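PDB 3GMG: uncharacterized protein Rv1825/MT1873 from Mycobacterium tuberculosis, which is of unknown function and belongs to the UPF0749 (DUF881) family of probably membrane-associated proteins, of which this chain is the C-terminal part. Local coordinates for residues Ile42-Val53 against Ala125-Gly134; Ala66-Ser77 against Lys98-Ile109. All coordinates share one frame; numbering follows the deposited sequence.

Interaction 1 (Ile42-Val53 against Ala125-Gly134); sequences IDDPGPGVAPEV and AQDGVKRVGG
With CG1 set anti to the backbone N (chi1 177°), V53 lays that methyl on the helix turn of A125 and V129, while V129 (chi1 169°) points CG2 away from its own carbonyl carbon to meet it. V53 CG1 lies 3.8 Å from V129 CG2, the two side chains crossing at about a right angle, and the same V53 methyl rests beside the carbonyl oxygen of A125. From the strand side I42 brings up CG2, 4.1 Å from V129 CG2, so V129 is packed between the end of strand 37-43 and the start of helix 51-63. V132 comes down over the G48 peptide: its CG1 is 3.5 Å from G48 O, and its CG2 meets V49 CG2 at 3.8 Å. G48 has no side chain to stand in the way of V132. The helix 125-131 ends here in a Schellman motif, with G133 at positive phi as the C-prime residue, G134 N bonded to V129 O and G133 N to K130 O; the chain then turns into strand 135-141, which pairs with strand 37-43. At that turn G134 CA sits 3.1 Å from D43 O, and the ring of P45 reaches G133 O with CG. No direct hydrogen bond joins the two segments. Instead D44 shapes the loop facing the helix end: G48 N donates to OD1 and V49 N to OD2, both on the syn side, the second 32° out of the carboxylate plane. A water donates to D44 OD1 at 2.6 Å and to V132 O at 2.9 Å while accepting from G46 N, bridging the loop to the helix terminus.

Interaction 2 (Ala66-Ser77 against Lys98-Ile109); sequences AEAIQINDAHRS and KVLSPPYSILAI
At the edge of the R76 guanidinium, near its plane, lie L100 CA and S101 N; V99 O approaches obliquely, and D73 OD1 sits over one face, offset toward the rim. R76 NH1 forms a salt bridge with D73 OD2, which S101 N also grips at 2.9 Å from the anti side of the carboxylate. D73 CG stands between its backbone N and carbonyl carbon (chi1 76°), a setting from which OD2 meets S101 N while OD1 takes H75 N from above the carboxylate plane and R76 N nearly end-on, an Asx turn and Asx motif. The Y104 ring carries P102 CA over one face, with N72 O near its edge. The amide of N72 is held through OD1: Q70 NE2 arrives in the carbonyl plane on a lone pair, S77 OG from above it at 2.7 Å. Its ND2 reaches S105 OG through a water. Beyond the bend, K98 extends its chain to bring NZ 2.7 Å from S77 O. On the sheet face of I69, I71 and I106, I71 CG2 meets L100 CD1 at 3.5 Å, crossing at about a right angle, whereas I69 and I106 lie side by side with their CG2 methyls 3.8 Å apart. Q70 and L107 exchange paired backbone bonds, N72 and S105 likewise; E67 N adds one to I109 O, while the E67 carboxylate bonds A158 N of the second subunit. Strands 68-72 and 104-109, at 167°, thus form an antiparallel pair inside a five-stranded sheet, alternating hydrogen-bonded and non-hydrogen-bonded pairs.

In the fold
From the N terminus, strand 37-43 leads through the loop of 42-53 into helix 51-63, and the chain continues to strand 68-72. Interaction 2 closes the shorter loop: after the excursion through strands 77-79, 86-87 and 92-95, segment 98-109 returns alongside 66-77. Interaction 1 closes the longer one, when helix 125-131 comes back to 42-53, so interaction 2 lies wholly within its span and the two do not cross. They share one sheet, where strand 104-109 sits between 68-72 and 37-43, and they touch directly: I42 N approaches Y104 O in a probable hydrogen bond, I42 packs on I106, and D44 on P102.

Interaction 1 (Ile42-Val53 against Ala125-Gly134)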
loop_
_atom_site.group_PDB
_atom_site.type_symbol
_atom_site.label_atom_id
_atom_site.label_comp_id
_atom_site.label_asym_id
_atom_site.label_seq_id
_atom_site.Cartn_x
_atom_site.Cartn_y
_atom_site.Cartn_z
ATOM N N ILE A 42 16.250 6.724 16.319
ATOM C CA ILE A 42 17.123 5.578 16.079
ATOM C C ILE A 42 18.543 6.094 15.854
ATOM O O ILE A 42 18.802 6.802 14.864
ATOM C CB ILE A 42 16.685 4.749 14.853
ATOM C CG1 ILE A 42 15.306 4.142 15.108
ATOM C CG2 ILE A 42 17.698 3.626 14.610
ATOM C CD1 ILE A 42 14.725 3.357 13.954
ATOM N N ASP A 43 19.420 5.788 16.800
ATOM C CA ASP A 43 20.842 6.055 16.637
ATOM C C ASP A 43 21.485 4.785 16.105
ATOM O O ASP A 43 21.265 3.689 16.644
ATOM C CB ASP A 43 21.471 6.475 17.961
ATOM C CG ASP A 43 22.850 7.108 17.776
ATOM O OD1 ASP A 43 22.956 8.148 17.079
ATOM O OD2 ASP A 43 23.811 6.582 18.346
ATOM N N ASP A 44 22.275 4.937 15.045
ATOM C CA ASP A 44 22.862 3.808 14.324
ATOM C C ASP A 44 24.342 4.094 14.062
ATOM O O ASP A 44 24.721 4.411 12.929
ATOM C CB ASP A 44 22.122 3.595 13.012
ATOM C CG ASP A 44 22.581 2.358 12.259
ATOM O OD1 ASP A 44 23.209 1.470 12.878
ATOM O OD2 ASP A 44 22.299 2.273 11.056
ATOM N N PRO A 45 25.164 3.969 15.108
ATOM C CA PRO A 45 26.583 4.346 14.984
ATOM C C PRO A 45 27.466 3.423 14.135
ATOM O O PRO A 45 28.581 3.833 13.769
ATOM C CB PRO A 45 27.047 4.352 16.435
ATOM C CG PRO A 45 26.196 3.332 17.088
ATOM C CD PRO A 45 24.842 3.553 16.484
ATOM N N GLY A 46 27.008 2.217 13.808
ATOM C CA GLY A 46 27.809 1.273 13.014
ATOM C C GLY A 46 28.298 1.832 11.687
ATOM O O GLY A 46 29.521 1.948 11.470
ATOM N N PRO A 47 27.383 2.145 10.764
ATOM C CA PRO A 47 25.938 1.896 10.802
ATOM C C PRO A 47 25.621 0.455 10.431
ATOM O O PRO A 47 26.363 -0.178 9.665
ATOM C CB PRO A 47 25.409 2.832 9.727
ATOM C CG PRO A 47 26.533 2.858 8.714
ATOM C CD PRO A 47 27.770 2.834 9.520
ATOM N N GLY A 48 24.523 -0.058 10.972
ATOM C CA GLY A 48 24.063 -1.397 10.645
ATOM C C GLY A 48 22.584 -1.574 10.363
ATOM O O GLY A 48 22.169 -2.687 10.090
ATOM N N VAL A 49 21.789 -0.496 10.388
ATOM C CA VAL A 49 20.332 -0.646 10.250
ATOM C C VAL A 49 19.975 -0.668 8.781
ATOM O O VAL A 49 20.131 0.332 8.074
ATOM C CB VAL A 49 19.548 0.456 11.015
ATOM C CG1 VAL A 49 18.039 0.410 10.672
ATOM C CG2 VAL A 49 19.764 0.326 12.508
ATOM N N ALA A 50 19.491 -1.822 8.327
ATOM C CA ALA A 50 19.150 -2.034 6.929
ATOM C C ALA A 50 17.717 -1.609 6.612
ATOM O O ALA A 50 16.907 -1.408 7.532
ATOM C CB ALA A 50 19.344 -3.512 6.558
ATOM N N PRO A 51 17.382 -1.492 5.319
ATOM C CA PRO A 51 16.011 -1.153 4.910
ATOM C C PRO A 51 14.928 -1.982 5.600
ATOM O O PRO A 51 13.871 -1.444 5.942
ATOM C CB PRO A 51 16.013 -1.408 3.403
ATOM C CG PRO A 51 17.436 -1.249 3.003
ATOM C CD PRO A 51 18.284 -1.621 4.154
ATOM N N GLU A 52 15.198 -3.265 5.808
ATOM C CA GLU A 52 14.223 -4.189 6.373
ATOM C C GLU A 52 13.769 -3.737 7.753
ATOM O O GLU A 52 12.590 -3.879 8.115
ATOM C CB GLU A 52 14.836 -5.601 6.460
ATOM C CG GLU A 52 14.957 -6.330 5.112
ATOM C CD GLU A 52 16.113 -5.871 4.213
ATOM O OE1 GLU A 52 16.089 -6.257 3.022
ATOM O OE2 GLU A 52 17.036 -5.148 4.663
ATOM N N VAL A 53 14.705 -3.214 8.531
ATOM C CA VAL A 53 14.406 -2.749 9.878
ATOM C C VAL A 53 13.490 -1.525 9.820
ATOM O O VAL A 53 12.543 -1.424 10.597
ATOM C CB VAL A 53 15.676 -2.408 10.671
ATOM C CG1 VAL A 53 15.333 -1.862 12.041
ATOM C CG2 VAL A 53 16.570 -3.645 10.795
ATOM N N ALA A 125 11.559 -4.565 15.061
ATOM C CA ALA A 125 12.470 -3.511 14.637
ATOM C C ALA A 125 13.434 -3.097 15.735
ATOM O O ALA A 125 14.627 -2.907 15.473
ATOM C CB ALA A 125 11.692 -2.296 14.151
ATOM N N GLN A 126 12.954 -2.937 16.964
ATOM C CA GLN A 126 13.845 -2.475 18.033
ATOM C C GLN A 126 14.927 -3.502 18.308
ATOM O O GLN A 126 16.089 -3.137 18.524
ATOM C CB GLN A 126 13.113 -2.120 19.330
ATOM C CG GLN A 126 14.084 -1.607 20.388
ATOM C CD GLN A 126 13.464 -0.946 21.591
ATOM O OE1 GLN A 126 14.191 -0.378 22.398
ATOM N NE2 GLN A 126 12.119 -1.004 21.740
ATOM N N ASP A 127 14.564 -4.778 18.317
ATOM C CA ASP A 127 15.578 -5.814 18.500
ATOM C C ASP A 127 16.572 -5.825 17.351
ATOM O O ASP A 127 17.774 -6.058 17.578
ATOM C CB ASP A 127 14.931 -7.186 18.712
ATOM C CG ASP A 127 14.496 -7.401 20.143
ATOM O OD1 ASP A 127 14.867 -6.607 21.032
ATOM O OD2 ASP A 127 13.790 -8.399 20.395
ATOM N N GLY A 128 16.101 -5.529 16.140
ATOM C CA GLY A 128 16.988 -5.392 14.976
ATOM C C GLY A 128 17.959 -4.235 15.104
ATOM O O GLY A 128 19.120 -4.316 14.671
ATOM N N VAL A 129 17.483 -3.131 15.664
ATOM C CA VAL A 129 18.342 -1.994 15.917
ATOM C C VAL A 129 19.414 -2.356 16.938
ATOM O O VAL A 129 20.610 -2.072 16.738
ATOM C CB VAL A 129 17.528 -0.782 16.414
ATOM C CG1 VAL A 129 18.451 0.307 16.920
ATOM C CG2 VAL A 129 16.588 -0.261 15.301
ATOM N N LYS A 130 18.996 -2.993 18.023
ATOM C CA LYS A 130 19.902 -3.357 19.090
ATOM C C LYS A 130 20.973 -4.325 18.611
ATOM O O LYS A 130 22.138 -4.220 19.032
ATOM C CB LYS A 130 19.137 -3.978 20.263
ATOM C CG LYS A 130 18.312 -3.011 21.065
ATOM C CD LYS A 130 17.527 -3.756 22.133
ATOM C CE LYS A 130 16.792 -2.839 23.079
ATOM N NZ LYS A 130 15.844 -3.596 23.970
ATOM N N ARG A 131 20.610 -5.251 17.732
ATOM C CA ARG A 131 21.556 -6.318 17.378
ATOM C C ARG A 131 22.705 -5.796 16.524
ATOM O O ARG A 131 23.754 -6.433 16.440
ATOM C CB ARG A 131 20.848 -7.507 16.721
ATOM C CG ARG A 131 20.671 -7.473 15.234
ATOM C CD ARG A 131 20.256 -8.873 14.727
ATOM N NE ARG A 131 19.237 -9.473 15.599
ATOM C CZ ARG A 131 17.912 -9.382 15.431
ATOM N NH1 ARG A 131 17.378 -8.746 14.389
ATOM N NH2 ARG A 131 17.101 -9.956 16.316
ATOM N N VAL A 132 22.509 -4.643 15.886
ATOM C CA VAL A 132 23.563 -4.025 15.080
ATOM C C VAL A 132 24.258 -2.883 15.831
ATOM O O VAL A 132 24.981 -2.096 15.224
ATOM C CB VAL A 132 23.042 -3.599 13.655
ATOM C CG1 VAL A 132 22.539 -4.799 12.879
ATOM C CG2 VAL A 132 21.942 -2.525 13.742
ATOM N N GLY A 133 24.056 -2.810 17.150
ATOM C CA GLY A 133 24.734 -1.841 18.001
ATOM C C GLY A 133 24.070 -0.477 18.060
ATOM O O GLY A 133 24.664 0.485 18.538
ATOM N N GLY A 134 22.835 -0.387 17.577
ATOM C CA GLY A 134 22.087 0.865 17.683
ATOM C C GLY A 134 21.219 0.957 18.925
ATOM O O GLY A 134 21.182 0.052 19.765
HETATM O O HOH W 1 24.804 0.722 14.788
#

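Interaction 2 (Ala66-Ser77 against Lys98-Ile109)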
loop_
_atom_site.group_PDB
_atom_site.type_symbol
_atom_site.label_atom_id
_atom_site.label_comp_id
_atom_site.label_asym_id
_atom_site.label_seq_id
_atom_site.Cartn_x
_atom_site.Cartn_y
_atom_site.Cartn_z
ATOM N N ALA A 66 -1.317 3.627 13.885
ATOM C CA ALA A 66 -0.833 4.907 13.421
ATOM C C ALA A 66 -1.625 5.456 12.263
ATOM O O ALA A 66 -1.874 4.744 11.277
ATOM C CB ALA A 66 0.660 4.833 13.039
ATOM N N GLU A 67 -2.012 6.716 12.359
ATOM C CA GLU A 67 -2.824 7.392 11.340
ATOM C C GLU A 67 -2.041 8.339 10.432
ATOM O O GLU A 67 -2.553 8.812 9.409
ATOM C CB GLU A 67 -3.992 8.125 12.024
ATOM C CG GLU A 67 -4.882 7.132 12.768
ATOM C CD GLU A 67 -6.037 7.762 13.519
ATOM O OE1 GLU A 67 -6.050 8.998 13.658
ATOM O OE2 GLU A 67 -6.955 7.004 13.944
ATOM N N ALA A 68 -0.796 8.652 10.820
ATOM C CA ALA A 68 0.104 9.426 10.009
ATOM C C ALA A 68 1.492 9.077 10.496
ATOM O O ALA A 68 1.701 8.887 11.691
ATOM C CB ALA A 68 -0.167 10.940 10.152
ATOM N N ILE A 69 2.438 8.955 9.561
ATOM C CA ILE A 69 3.828 8.622 9.873
ATOM C C ILE A 69 4.741 9.470 9.007
ATOM O O ILE A 69 4.501 9.632 7.805
ATOM C CB ILE A 69 4.143 7.116 9.643
ATOM C CG1 ILE A 69 3.215 6.237 10.485
ATOM C CG2 ILE A 69 5.609 6.777 9.997
ATOM C CD1 ILE A 69 3.353 4.736 10.160
ATOM N N GLN A 70 5.788 10.014 9.626
ATOM C CA GLN A 70 6.817 10.763 8.918
ATOM C C GLN A 70 8.176 10.249 9.342
ATOM O O GLN A 70 8.420 10.018 10.513
ATOM C CB GLN A 70 6.688 12.237 9.283
ATOM C CG GLN A 70 7.665 13.168 8.612
ATOM C CD GLN A 70 7.317 14.612 8.851
ATOM O OE1 GLN A 70 6.159 15.036 8.719
ATOM N NE2 GLN A 70 8.332 15.402 9.160
ATOM N N ILE A 71 9.080 10.063 8.379
ATOM C CA ILE A 71 10.458 9.650 8.677
ATOM C C ILE A 71 11.388 10.816 8.368
ATOM O O ILE A 71 11.360 11.324 7.259
ATOM C CB ILE A 71 10.856 8.422 7.856
ATOM C CG1 ILE A 71 9.910 7.261 8.179
ATOM C CG2 ILE A 71 12.309 8.022 8.146
ATOM C CD1 ILE A 71 10.066 6.061 7.277
ATOM N N ASN A 72 12.172 11.236 9.357
ATOM C CA ASN A 72 13.119 12.350 9.227
ATOM C C ASN A 72 14.547 11.857 9.391
ATOM O O ASN A 72 14.816 10.895 10.119
ATOM C CB ASN A 72 12.903 13.380 10.332
ATOM C CG ASN A 72 11.579 14.148 10.227
ATOM O OD1 ASN A 72 10.993 14.243 9.176
ATOM N ND2 ASN A 72 11.159 14.768 11.333
ATOM N N ASP A 73 15.479 12.565 8.762
ATOM C CA ASP A 73 16.872 12.568 9.241
ATOM C C ASP A 73 17.234 14.014 9.543
ATOM O O ASP A 73 16.341 14.847 9.673
ATOM C CB ASP A 73 17.842 11.830 8.307
ATOM C CG ASP A 73 18.204 12.600 7.045
ATOM O OD1 ASP A 73 17.615 13.660 6.724
ATOM O OD2 ASP A 73 19.120 12.111 6.339
ATOM N N ALA A 74 18.522 14.325 9.674
ATOM C CA ALA A 74 18.916 15.676 10.054
ATOM C C ALA A 74 18.475 16.726 9.041
ATOM O O ALA A 74 18.343 17.904 9.404
ATOM C CB ALA A 74 20.437 15.749 10.258
ATOM N N HIS A 75 18.272 16.336 7.787
ATOM C CA HIS A 75 18.042 17.300 6.721
ATOM C C HIS A 75 16.771 17.109 5.924
ATOM O O HIS A 75 16.319 18.053 5.290
ATOM C CB HIS A 75 19.205 17.244 5.726
ATOM C CG HIS A 75 20.554 17.380 6.359
ATOM N ND1 HIS A 75 20.967 18.532 6.993
ATOM C CD2 HIS A 75 21.576 16.500 6.470
ATOM C CE1 HIS A 75 22.192 18.358 7.461
ATOM N NE2 HIS A 75 22.585 17.134 7.154
ATOM N N ARG A 76 16.220 15.896 5.902
ATOM C CA ARG A 76 15.114 15.577 4.997
ATOM C C ARG A 76 13.960 14.899 5.722
ATOM O O ARG A 76 14.145 14.350 6.801
ATOM C CB ARG A 76 15.608 14.684 3.871
ATOM C CG ARG A 76 16.586 15.418 2.926
ATOM C CD ARG A 76 17.392 14.457 2.085
ATOM N NE ARG A 76 18.242 13.588 2.906
ATOM C CZ ARG A 76 19.449 13.903 3.389
ATOM N NH1 ARG A 76 20.104 13.010 4.123
ATOM N NH2 ARG A 76 20.017 15.089 3.139
ATOM N N SER A 77 12.781 14.967 5.115
ATOM C CA SER A 77 11.552 14.383 5.682
ATOM C C SER A 77 10.765 13.648 4.606
ATOM O O SER A 77 10.719 14.088 3.459
ATOM C CB SER A 77 10.679 15.457 6.318
ATOM O OG SER A 77 11.403 16.181 7.293
ATOM N N LYS A 98 13.985 9.717 -1.341
ATOM C CA LYS A 98 14.804 10.542 -0.466
ATOM C C LYS A 98 15.834 9.710 0.271
ATOM O O LYS A 98 15.494 8.751 0.972
ATOM C CB LYS A 98 13.932 11.307 0.523
ATOM C CG LYS A 98 12.969 12.242 -0.172
ATOM C CD LYS A 98 12.553 13.358 0.730
ATOM C CE LYS A 98 11.578 14.275 0.031
ATOM N NZ LYS A 98 10.875 15.127 1.010
ATOM N N VAL A 99 17.102 10.083 0.110
ATOM C CA VAL A 99 18.198 9.388 0.754
ATOM C C VAL A 99 18.389 9.958 2.156
ATOM O O VAL A 99 18.596 11.165 2.333
ATOM C CB VAL A 99 19.509 9.482 -0.064
ATOM C CG1 VAL A 99 20.613 8.708 0.635
ATOM C CG2 VAL A 99 19.282 8.972 -1.506
ATOM N N LEU A 100 18.294 9.070 3.145
ATOM C CA LEU A 100 18.376 9.418 4.552
ATOM C C LEU A 100 19.568 8.731 5.190
ATOM O O LEU A 100 19.915 7.596 4.827
ATOM C CB LEU A 100 17.103 8.958 5.284
ATOM C CG LEU A 100 15.758 9.466 4.773
ATOM C CD1 LEU A 100 14.646 9.012 5.717
ATOM C CD2 LEU A 100 15.727 10.977 4.631
ATOM N N SER A 101 20.187 9.402 6.154
ATOM C CA SER A 101 21.293 8.846 6.924
ATOM C C SER A 101 21.060 9.032 8.410
ATOM O O SER A 101 20.413 9.995 8.821
ATOM C CB SER A 101 22.602 9.517 6.512
ATOM O OG SER A 101 22.844 9.219 5.154
ATOM N N PRO A 102 21.572 8.111 9.236
ATOM C CA PRO A 102 21.250 8.197 10.664
ATOM C C PRO A 102 21.954 9.358 11.376
ATOM O O PRO A 102 22.997 9.855 10.885
ATOM C CB PRO A 102 21.702 6.846 11.224
ATOM C CG PRO A 102 22.766 6.402 10.257
ATOM C CD PRO A 102 22.397 6.931 8.915
ATOM N N PRO A 103 21.421 9.800 12.522
ATOM C CA PRO A 103 20.257 9.211 13.207
ATOM C C PRO A 103 18.937 9.544 12.528
ATOM O O PRO A 103 18.835 10.532 11.809
ATOM C CB PRO A 103 20.326 9.817 14.613
ATOM C CG PRO A 103 21.052 11.109 14.436
ATOM C CD PRO A 103 22.030 10.883 13.314
ATOM N N TYR A 104 17.951 8.678 12.746
ATOM C CA TYR A 104 16.621 8.854 12.177
ATOM C C TYR A 104 15.625 9.240 13.266
ATOM O O TYR A 104 15.785 8.856 14.422
ATOM C CB TYR A 104 16.134 7.551 11.519
ATOM C CG TYR A 104 17.125 6.889 10.561
ATOM C CD1 TYR A 104 17.729 5.680 10.875
ATOM C CD2 TYR A 104 17.414 7.461 9.338
ATOM C CE1 TYR A 104 18.627 5.076 10.000
ATOM C CE2 TYR A 104 18.301 6.874 8.462
ATOM C CZ TYR A 104 18.907 5.702 8.793
ATOM O OH TYR A 104 19.780 5.119 7.886
ATOM N N SER A 105 14.585 9.959 12.863
ATOM C CA SER A 105 13.463 10.298 13.761
ATOM C C SER A 105 12.191 9.899 13.049
ATOM O O SER A 105 11.981 10.275 11.899
ATOM C CB SER A 105 13.458 11.809 14.054
ATOM O OG SER A 105 12.608 12.137 15.151
ATOM N N ILE A 106 11.351 9.113 13.712
ATOM C CA ILE A 106 10.077 8.710 13.129
ATOM C C ILE A 106 8.973 9.281 13.989
ATOM O O ILE A 106 8.960 9.057 15.192
ATOM C CB ILE A 106 9.930 7.182 13.003
ATOM C CG1 ILE A 106 11.096 6.597 12.182
ATOM C CG2 ILE A 106 8.583 6.828 12.378
ATOM C CD1 ILE A 106 12.255 6.085 13.028
ATOM N N LEU A 107 8.070 10.021 13.367
ATOM C CA LEU A 107 6.917 10.629 14.046
ATOM C C LEU A 107 5.687 9.850 13.650
ATOM O O LEU A 107 5.493 9.548 12.485
ATOM C CB LEU A 107 6.744 12.078 13.622
ATOM C CG LEU A 107 7.960 12.988 13.776
ATOM C CD1 LEU A 107 7.714 14.318 13.101
ATOM C CD2 LEU A 107 8.222 13.232 15.256
ATOM N N ALA A 108 4.865 9.490 14.616
ATOM C CA ALA A 108 3.624 8.754 14.336
ATOM C C ALA A 108 2.508 9.272 15.225
ATOM O O ALA A 108 2.704 9.470 16.420
ATOM C CB ALA A 108 3.800 7.301 14.558
ATOM N N ILE A 109 1.352 9.484 14.622
ATOM C CA ILE A 109 0.153 9.946 15.320
ATOM C C ILE A 109 -0.749 8.759 15.576
ATOM O O ILE A 109 -1.061 8.003 14.650
ATOM C CB ILE A 109 -0.570 11.033 14.531
ATOM C CG1 ILE A 109 0.256 12.333 14.504
ATOM C CG2 ILE A 109 -1.959 11.332 15.142
ATOM C CD1 ILE A 109 -0.199 13.360 13.489
HETATM O O HOH W 2 11.911 14.764 14.269
HETATM O O HOH W 3 20.515 12.401 10.535
HETATM O O HOH W 4 13.024 16.781 2.571
#